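Long-range contact in SusD-like carbohydrate binding protein (Bacteroides vulgatus, PDB 3LEW), which probably binds carbohydrate at the outer membrane as a member of the SusD family, serving nutrient capture: residues V60-Y65 with Y282-N287. Residues are numbered along the deposited sequence; the frame is centred on the assembly and turned at random. Where two conformers were deposited one is given.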
loop_
_atom_site.group_PDB
_atom_site.type_symbol
_atom_site.label_atom_id
_atom_site.label_comp_id
_atom_site.label_asym_id
_atom_site.label_seq_id
_atom_site.Cartn_x
_atom_site.Cartn_y
_atom_site.Cartn_z
ATOM N N VAL A 60 -1.543 16.130 -0.700
ATOM C CA VAL A 60 -1.918 17.137 -1.676
ATOM C C VAL A 60 -1.081 16.931 -2.945
ATOM O O VAL A 60 0.165 16.995 -2.854
ATOM C CB VAL A 60 -1.566 18.561 -1.121
ATOM C CG1 VAL A 60 -1.944 19.656 -2.100
ATOM C CG2 VAL A 60 -2.210 18.814 0.273
ATOM N N LEU A 61 -1.723 16.763 -4.088
ATOM C CA LEU A 61 -1.039 16.647 -5.365
ATOM C C LEU A 61 -0.849 18.034 -5.998
ATOM O O LEU A 61 -1.759 18.886 -5.993
ATOM C CB LEU A 61 -1.789 15.707 -6.308
ATOM C CG LEU A 61 -1.387 14.237 -6.301
ATOM C CD1 LEU A 61 -0.014 13.970 -6.928
ATOM C CD2 LEU A 61 -1.457 13.603 -4.852
ATOM N N ASN A 62 0.339 18.258 -6.557
ATOM C CA ASN A 62 0.518 19.401 -7.435
ATOM C C ASN A 62 -0.092 19.107 -8.814
ATOM O O ASN A 62 -0.821 18.120 -9.015
ATOM C CB ASN A 62 1.999 19.934 -7.425
ATOM C CG ASN A 62 2.968 19.024 -8.146
ATOM O OD1 ASN A 62 2.537 18.151 -8.907
ATOM N ND2 ASN A 62 4.281 19.220 -7.924
ATOM N N SER A 63 0.197 19.976 -9.760
ATOM C CA SER A 63 -0.354 20.016 -11.101
ATOM C C SER A 63 0.442 19.198 -12.114
ATOM O O SER A 63 0.142 19.245 -13.315
ATOM C CB SER A 63 -0.302 21.474 -11.596
ATOM O OG SER A 63 1.030 21.895 -11.892
ATOM N N LYS A 64 1.519 18.561 -11.670
ATOM C CA LYS A 64 2.378 17.882 -12.608
ATOM C C LYS A 64 1.740 16.579 -13.085
ATOM O O LYS A 64 0.717 16.094 -12.585
ATOM C CB LYS A 64 3.743 17.621 -12.014
ATOM C CG LYS A 64 4.507 18.840 -11.596
ATOM C CD LYS A 64 4.984 19.639 -12.777
ATOM C CE LYS A 64 5.704 20.856 -12.284
ATOM N NZ LYS A 64 6.117 21.756 -13.368
ATOM N N TYR A 65 2.376 16.026 -14.118
ATOM C CA TYR A 65 2.033 14.705 -14.627
ATOM C C TYR A 65 1.944 13.666 -13.520
ATOM O O TYR A 65 2.733 13.659 -12.561
ATOM C CB TYR A 65 3.103 14.286 -15.620
ATOM C CG TYR A 65 2.903 12.950 -16.268
ATOM C CD1 TYR A 65 2.046 12.821 -17.339
ATOM C CD2 TYR A 65 3.614 11.842 -15.856
ATOM C CE1 TYR A 65 1.879 11.577 -17.988
ATOM C CE2 TYR A 65 3.449 10.623 -16.502
ATOM C CZ TYR A 65 2.612 10.512 -17.565
ATOM O OH TYR A 65 2.455 9.282 -18.202
ATOM N N TYR A 282 11.349 14.631 -11.087
ATOM C CA TYR A 282 10.734 15.211 -12.254
ATOM C C TYR A 282 9.428 15.911 -11.898
ATOM O O TYR A 282 9.075 16.863 -12.569
ATOM C CB TYR A 282 10.360 14.108 -13.283
ATOM C CG TYR A 282 11.500 13.549 -14.122
ATOM C CD1 TYR A 282 12.792 14.077 -14.094
ATOM C CD2 TYR A 282 11.255 12.497 -14.970
ATOM C CE1 TYR A 282 13.800 13.535 -14.890
ATOM C CE2 TYR A 282 12.252 11.926 -15.735
ATOM C CZ TYR A 282 13.507 12.444 -15.710
ATOM O OH TYR A 282 14.454 11.892 -16.531
ATOM N N TYR A 283 8.680 15.395 -10.915
ATOM C CA TYR A 283 7.299 15.851 -10.677
ATOM C C TYR A 283 7.018 16.325 -9.242
ATOM O O TYR A 283 6.138 17.180 -9.027
ATOM C CB TYR A 283 6.279 14.755 -11.066
ATOM C CG TYR A 283 6.540 14.156 -12.421
ATOM C CD1 TYR A 283 6.498 14.953 -13.566
ATOM C CD2 TYR A 283 6.887 12.812 -12.564
ATOM C CE1 TYR A 283 6.776 14.435 -14.805
ATOM C CE2 TYR A 283 7.152 12.280 -13.785
ATOM C CZ TYR A 283 7.109 13.084 -14.912
ATOM O OH TYR A 283 7.418 12.549 -16.153
ATOM N N TYR A 284 7.800 15.830 -8.285
ATOM C CA TYR A 284 7.744 16.286 -6.882
ATOM C C TYR A 284 6.296 16.558 -6.442
ATOM O O TYR A 284 5.990 17.620 -5.898
ATOM C CB TYR A 284 8.636 17.531 -6.671
ATOM C CG TYR A 284 8.682 18.487 -7.812
ATOM C CD1 TYR A 284 9.574 18.308 -8.856
ATOM C CD2 TYR A 284 7.827 19.599 -7.859
ATOM C CE1 TYR A 284 9.612 19.182 -9.945
ATOM C CE2 TYR A 284 7.858 20.468 -8.942
ATOM C CZ TYR A 284 8.750 20.268 -9.965
ATOM O OH TYR A 284 8.828 21.179 -11.026
ATOM N N SER A 285 5.418 15.593 -6.666
ATOM C CA SER A 285 3.970 15.885 -6.681
ATOM C C SER A 285 3.203 15.452 -5.433
ATOM O O SER A 285 2.144 16.023 -5.149
ATOM C CB SER A 285 3.327 15.251 -7.905
ATOM O OG SER A 285 3.596 13.845 -7.948
ATOM N N PHE A 286 3.737 14.466 -4.717
ATOM C CA PHE A 286 3.112 13.939 -3.465
ATOM C C PHE A 286 3.468 14.813 -2.277
ATOM O O PHE A 286 4.345 14.495 -1.484
ATOM C CB PHE A 286 3.474 12.462 -3.251
ATOM C CG PHE A 286 2.563 11.515 -3.975
ATOM C CD1 PHE A 286 2.502 11.511 -5.357
ATOM C CD2 PHE A 286 1.715 10.689 -3.291
ATOM C CE1 PHE A 286 1.618 10.655 -6.071
ATOM C CE2 PHE A 286 0.836 9.844 -3.997
ATOM C CZ PHE A 286 0.801 9.839 -5.366
ATOM N N ASN A 287 2.784 15.955 -2.181
ATOM C CA ASN A 287 3.075 16.892 -1.136
ATOM C C ASN A 287 2.147 16.618 0.042
ATOM O O ASN A 287 1.236 15.761 -0.036
ATOM C CB ASN A 287 2.986 18.281 -1.686
ATOM C CG ASN A 287 4.068 18.531 -2.728
ATOM O OD1 ASN A 287 5.234 18.666 -2.373
ATOM N ND2 ASN A 287 3.685 18.553 -4.012
HETATM O O HOH W 1 1.764 13.478 -10.050
#
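N62 reaches across to the backbone of Y283 and S285, its own N donating to S285 O at 3.2 Å in the carbonyl plane. Along its side chain, CB lies 4.0 Å from ND2 of N287, and CG comes within 3.6 Å of CA of S285. Beyond CG the amide divides its work. OD1 touches CB of S285 and accepts a hydrogen bond from the backbone N of K64 (K64 N to N62 OD1 3.0 Å), closing an Asx turn; ND2 donates to Y283 O at 3.0 Å, with an N-H...O angle of 167° and the acceptor nearly in the amide plane. With chi1 at 72°, CG stands between the backbone N and the carbonyl carbon, which sets OD1 on the N of K64 and ND2 on Y283 O. Replacing this amide with an alanine is likely to leave Y283 O without the donor and K64 N without its acceptor. The loops lead out of and into the strands of a two-stranded antiparallel sheet, 59-61 with 286-288, in which V60 and N287 form a hydrogen-bonded pair (V60 N to N287 O 2.9 Å). On the L61 side of this sheet, CD2 of L61 stands over the F286 ring face, 4.3 Å from its centroid and 4° off the normal, a CH-pi contact. Farther along, CB of Y65 packs 3.8 Å from CE1 of Y283.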